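Local coordinates for tetratricopeptide TPR_2 repeat protein (Thermobaculum terrenum, PDB 5DJS), which is a tetratricopeptide-repeat protein that joins helical repeats to a GT-B-type region of glycosyl transferase family 41 and holds uridine-5'-diphosphate in the crystal, at residues Asn272-Gln286 against Leu296-Tyr308. The protein carries 1 engineered substitution. Sequence-based numbering, arbitrary orientation.
Sequences NTTGMRAMDYLVGDQ and LYTERLVRLSRFY
L282 lies beside L301 on parallel strands, 281-285 and 300-304, whose hydrogen-bond ladder runs from R300 N–D280 O to G284 N–V302 O and continues weakly through L304 N–G284 O and Q286 N–L304 O. Strand 300-304 is an edge strand of a six-stranded parallel sheet, consistent with one of the two Rossmann-like domains of the GT-B fold. On one face, Y281 CD1 rests on V302 CG2, and V283 CG1 meets L304 CD1. On the other face, L282 spreads its two methyls: CD1 reaches the Y297 ring, and CD2 meets L301 CD2 at 3.8 Å. Before the strands, E299 bends at chi2 (92°) and brings its carboxylate to the 273-274 turn. T273 OG1 donates to E299 OE1 at 2.6 Å. E299 OE2 takes the T274 backbone N-H on its syn lone pair, nearly straight at 169°, and the T274 hydroxyl from above the carboxylate plane. T298 OG1 donates to M276 O. At the far end, D285 OD2 accepts a weak bond from Y308 N and also hydrogen-bonds S450 OG of helix 447-454. Three donors thus grip the buried E299 carboxylate, which probably favours its charged form and ties the 273-274 turn to the start of strand 300-304.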
# COMPACT_ATOMS: atom_id res chain seq x y z
N ASN A 272 -5.16 0.35 -8.96
CA ASN A 272 -6.30 0.43 -9.86
C ASN A 272 -6.67 1.92 -10.04
O ASN A 272 -6.04 2.80 -9.44
CB ASN A 272 -7.48 -0.39 -9.28
CG ASN A 272 -8.48 -0.93 -10.31
OD1 ASN A 272 -9.45 -1.55 -9.91
ND2 ASN A 272 -8.27 -0.74 -11.61
N THR A 273 -7.67 2.20 -10.86
CA THR A 273 -8.12 3.55 -11.10
C THR A 273 -8.58 4.22 -9.82
O THR A 273 -9.06 3.55 -8.89
CB THR A 273 -9.26 3.59 -12.14
OG1 THR A 273 -9.50 4.94 -12.54
CG2 THR A 273 -10.58 2.94 -11.61
N THR A 274 -8.41 5.54 -9.76
CA THR A 274 -9.06 6.37 -8.76
C THR A 274 -10.56 6.50 -9.01
O THR A 274 -11.32 6.83 -8.10
CB THR A 274 -8.49 7.80 -8.76
OG1 THR A 274 -8.59 8.36 -10.08
CG2 THR A 274 -7.04 7.81 -8.27
N GLY A 275 -10.97 6.29 -10.27
CA GLY A 275 -12.33 6.45 -10.71
C GLY A 275 -12.66 7.86 -11.17
O GLY A 275 -13.75 8.08 -11.72
N MET A 276 -11.72 8.80 -10.98
CA MET A 276 -11.99 10.23 -11.11
C MET A 276 -11.77 10.74 -12.53
O MET A 276 -10.85 10.30 -13.21
CB MET A 276 -11.07 11.02 -10.17
CG MET A 276 -11.28 10.73 -8.70
SD MET A 276 -9.97 11.42 -7.67
CE MET A 276 -10.24 13.17 -7.87
N ARG A 277 -12.60 11.69 -12.96
CA ARG A 277 -12.34 12.49 -14.18
C ARG A 277 -11.13 13.40 -13.99
O ARG A 277 -10.34 13.57 -14.92
CB ARG A 277 -13.54 13.40 -14.53
CG ARG A 277 -14.78 12.69 -15.03
CD ARG A 277 -15.88 13.70 -15.35
NE ARG A 277 -16.09 13.85 -16.79
CZ ARG A 277 -16.93 13.13 -17.55
NH1 ARG A 277 -17.70 12.17 -17.02
NH2 ARG A 277 -17.02 13.38 -18.85
N ALA A 278 -11.01 13.99 -12.79
CA ALA A 278 -9.93 14.93 -12.45
C ALA A 278 -8.49 14.38 -12.51
O ALA A 278 -7.54 15.16 -12.62
CB ALA A 278 -10.17 15.53 -11.08
N MET A 279 -8.33 13.06 -12.42
CA MET A 279 -7.01 12.44 -12.57
C MET A 279 -6.75 12.16 -14.05
O MET A 279 -7.48 11.41 -14.70
CB MET A 279 -6.92 11.17 -11.73
CG MET A 279 -5.49 10.72 -11.44
SD MET A 279 -4.53 11.83 -10.38
CE MET A 279 -5.44 11.76 -8.83
N ASP A 280 -5.70 12.79 -14.58
CA ASP A 280 -5.42 12.75 -16.01
C ASP A 280 -4.66 11.49 -16.35
O ASP A 280 -5.01 10.79 -17.29
CB ASP A 280 -4.61 13.98 -16.46
CG ASP A 280 -5.24 15.31 -16.04
OD1 ASP A 280 -6.41 15.57 -16.42
OD2 ASP A 280 -4.55 16.10 -15.34
N TYR A 281 -3.60 11.22 -15.57
CA TYR A 281 -2.69 10.10 -15.83
C TYR A 281 -2.50 9.14 -14.65
O TYR A 281 -2.55 9.55 -13.50
CB TYR A 281 -1.32 10.64 -16.26
CG TYR A 281 -1.41 11.42 -17.54
CD1 TYR A 281 -1.41 10.77 -18.77
CD2 TYR A 281 -1.52 12.81 -17.53
CE1 TYR A 281 -1.50 11.48 -19.96
CE2 TYR A 281 -1.61 13.53 -18.70
CZ TYR A 281 -1.60 12.86 -19.92
OH TYR A 281 -1.68 13.56 -21.08
N LEU A 282 -2.31 7.87 -14.97
CA LEU A 282 -1.83 6.88 -14.03
C LEU A 282 -0.53 6.31 -14.62
O LEU A 282 -0.54 5.77 -15.73
CB LEU A 282 -2.88 5.78 -13.84
CG LEU A 282 -2.57 4.70 -12.79
CD1 LEU A 282 -3.84 4.18 -12.13
CD2 LEU A 282 -1.79 3.54 -13.38
N VAL A 283 0.58 6.43 -13.89
CA VAL A 283 1.91 5.95 -14.35
C VAL A 283 2.20 4.49 -13.94
O VAL A 283 2.51 4.20 -12.78
CB VAL A 283 3.04 6.86 -13.81
CG1 VAL A 283 4.41 6.36 -14.26
CG2 VAL A 283 2.84 8.29 -14.28
N GLY A 284 2.11 3.58 -14.92
CA GLY A 284 2.41 2.15 -14.72
C GLY A 284 3.60 1.71 -15.56
O GLY A 284 4.60 2.43 -15.68
N ASP A 285 3.49 0.51 -16.14
CA ASP A 285 4.48 0.02 -17.11
C ASP A 285 3.89 -1.07 -18.01
O ASP A 285 2.74 -1.47 -17.82
CB ASP A 285 5.80 -0.40 -16.43
CG ASP A 285 5.73 -1.75 -15.76
OD1 ASP A 285 5.41 -2.74 -16.44
OD2 ASP A 285 6.09 -1.83 -14.55
N GLN A 286 4.67 -1.54 -18.98
CA GLN A 286 4.14 -2.37 -20.07
C GLN A 286 3.75 -3.78 -19.67
O GLN A 286 2.84 -4.35 -20.26
CB GLN A 286 5.14 -2.43 -21.22
CG GLN A 286 5.38 -1.08 -21.87
CD GLN A 286 6.40 -1.17 -22.98
OE1 GLN A 286 7.53 -1.64 -22.76
NE2 GLN A 286 6.03 -0.72 -24.17
N LEU A 296 -10.93 0.13 -18.21
CA LEU A 296 -11.07 0.07 -16.75
C LEU A 296 -10.57 1.31 -15.99
O LEU A 296 -10.74 1.39 -14.76
CB LEU A 296 -10.36 -1.17 -16.18
CG LEU A 296 -10.79 -2.55 -16.71
CD1 LEU A 296 -9.94 -3.64 -16.08
CD2 LEU A 296 -12.27 -2.81 -16.47
N TYR A 297 -9.98 2.28 -16.69
CA TYR A 297 -9.36 3.44 -16.05
C TYR A 297 -9.86 4.75 -16.63
O TYR A 297 -9.83 4.95 -17.85
CB TYR A 297 -7.83 3.37 -16.23
CG TYR A 297 -7.19 2.21 -15.50
CD1 TYR A 297 -7.26 0.91 -16.02
CD2 TYR A 297 -6.54 2.40 -14.29
CE1 TYR A 297 -6.70 -0.17 -15.35
CE2 TYR A 297 -5.97 1.33 -13.61
CZ TYR A 297 -6.04 0.04 -14.14
OH TYR A 297 -5.48 -1.02 -13.47
N THR A 298 -10.31 5.65 -15.76
CA THR A 298 -10.61 7.03 -16.16
C THR A 298 -9.34 7.76 -16.57
O THR A 298 -9.35 8.55 -17.51
CB THR A 298 -11.25 7.83 -15.02
OG1 THR A 298 -10.45 7.69 -13.84
CG2 THR A 298 -12.68 7.37 -14.76
N GLU A 299 -8.25 7.50 -15.86
CA GLU A 299 -6.95 8.07 -16.19
C GLU A 299 -6.44 7.48 -17.51
O GLU A 299 -6.84 6.36 -17.89
CB GLU A 299 -5.90 7.76 -15.10
CG GLU A 299 -6.31 8.05 -13.66
CD GLU A 299 -6.92 6.85 -12.93
OE1 GLU A 299 -7.34 5.87 -13.58
OE2 GLU A 299 -7.03 6.91 -11.70
N ARG A 300 -5.56 8.21 -18.20
CA ARG A 300 -4.81 7.63 -19.30
C ARG A 300 -3.61 6.89 -18.72
O ARG A 300 -2.83 7.46 -17.95
CB ARG A 300 -4.31 8.68 -20.28
CG ARG A 300 -5.28 9.01 -21.39
CD ARG A 300 -4.59 9.90 -22.41
NE ARG A 300 -5.47 10.98 -22.86
CZ ARG A 300 -5.08 12.23 -23.16
NH1 ARG A 300 -3.81 12.61 -23.05
NH2 ARG A 300 -5.99 13.11 -23.57
N LEU A 301 -3.47 5.62 -19.10
CA LEU A 301 -2.36 4.81 -18.63
C LEU A 301 -1.07 5.22 -19.33
O LEU A 301 -1.05 5.40 -20.55
CB LEU A 301 -2.66 3.32 -18.87
CG LEU A 301 -3.86 2.74 -18.13
CD1 LEU A 301 -4.18 1.35 -18.66
CD2 LEU A 301 -3.61 2.67 -16.63
N VAL A 302 -0.01 5.40 -18.55
CA VAL A 302 1.31 5.74 -19.07
C VAL A 302 2.19 4.52 -18.81
O VAL A 302 2.69 4.33 -17.70
CB VAL A 302 1.88 7.00 -18.36
CG1 VAL A 302 3.33 7.27 -18.75
CG2 VAL A 302 1.03 8.21 -18.67
N ARG A 303 2.35 3.69 -19.84
CA ARG A 303 3.11 2.45 -19.72
C ARG A 303 4.60 2.67 -19.97
O ARG A 303 5.07 2.52 -21.11
CB ARG A 303 2.57 1.41 -20.70
CG ARG A 303 1.09 1.07 -20.56
CD ARG A 303 0.61 0.28 -21.77
NE ARG A 303 -0.54 -0.57 -21.47
CZ ARG A 303 -1.81 -0.18 -21.42
NH1 ARG A 303 -2.16 1.09 -21.65
NH2 ARG A 303 -2.76 -1.06 -21.15
N LEU A 304 5.35 3.01 -18.92
CA LEU A 304 6.81 3.14 -19.03
C LEU A 304 7.44 1.84 -19.59
O LEU A 304 6.97 0.73 -19.30
CB LEU A 304 7.44 3.42 -17.66
CG LEU A 304 7.08 4.69 -16.90
CD1 LEU A 304 7.74 4.66 -15.53
CD2 LEU A 304 7.48 5.93 -17.67
N SER A 305 8.52 2.00 -20.36
CA SER A 305 9.24 0.86 -20.98
C SER A 305 10.32 0.25 -20.07
O SER A 305 11.25 -0.39 -20.55
CB SER A 305 9.85 1.34 -22.29
OG SER A 305 10.68 2.46 -22.03
N ARG A 306 10.21 0.48 -18.77
CA ARG A 306 10.96 -0.20 -17.73
C ARG A 306 9.95 -0.52 -16.59
O ARG A 306 8.76 -0.22 -16.71
CB ARG A 306 12.06 0.72 -17.19
CG ARG A 306 11.51 1.98 -16.54
CD ARG A 306 12.55 2.84 -15.86
NE ARG A 306 13.54 2.13 -15.03
CZ ARG A 306 13.32 1.47 -13.91
NH1 ARG A 306 12.10 1.31 -13.41
NH2 ARG A 306 14.33 0.93 -13.26
N PHE A 307 10.44 -1.07 -15.48
CA PHE A 307 9.62 -1.30 -14.29
C PHE A 307 9.10 0.03 -13.74
O PHE A 307 9.82 1.02 -13.77
CB PHE A 307 10.43 -2.06 -13.23
CG PHE A 307 9.64 -2.50 -12.03
CD1 PHE A 307 8.51 -3.30 -12.17
CD2 PHE A 307 10.04 -2.13 -10.74
CE1 PHE A 307 7.79 -3.71 -11.06
CE2 PHE A 307 9.32 -2.54 -9.63
CZ PHE A 307 8.19 -3.33 -9.79
N TYR A 308 7.86 0.05 -13.23
CA TYR A 308 7.22 1.31 -12.82
C TYR A 308 7.77 1.95 -11.53
O TYR A 308 7.24 2.98 -11.12
CB TYR A 308 5.70 1.14 -12.73
CG TYR A 308 5.15 0.55 -11.42
CD1 TYR A 308 5.49 -0.74 -10.99
CD2 TYR A 308 4.26 1.28 -10.64
CE1 TYR A 308 4.98 -1.27 -9.82
CE2 TYR A 308 3.74 0.76 -9.46
CZ TYR A 308 4.10 -0.51 -9.05
OH TYR A 308 3.58 -1.03 -7.89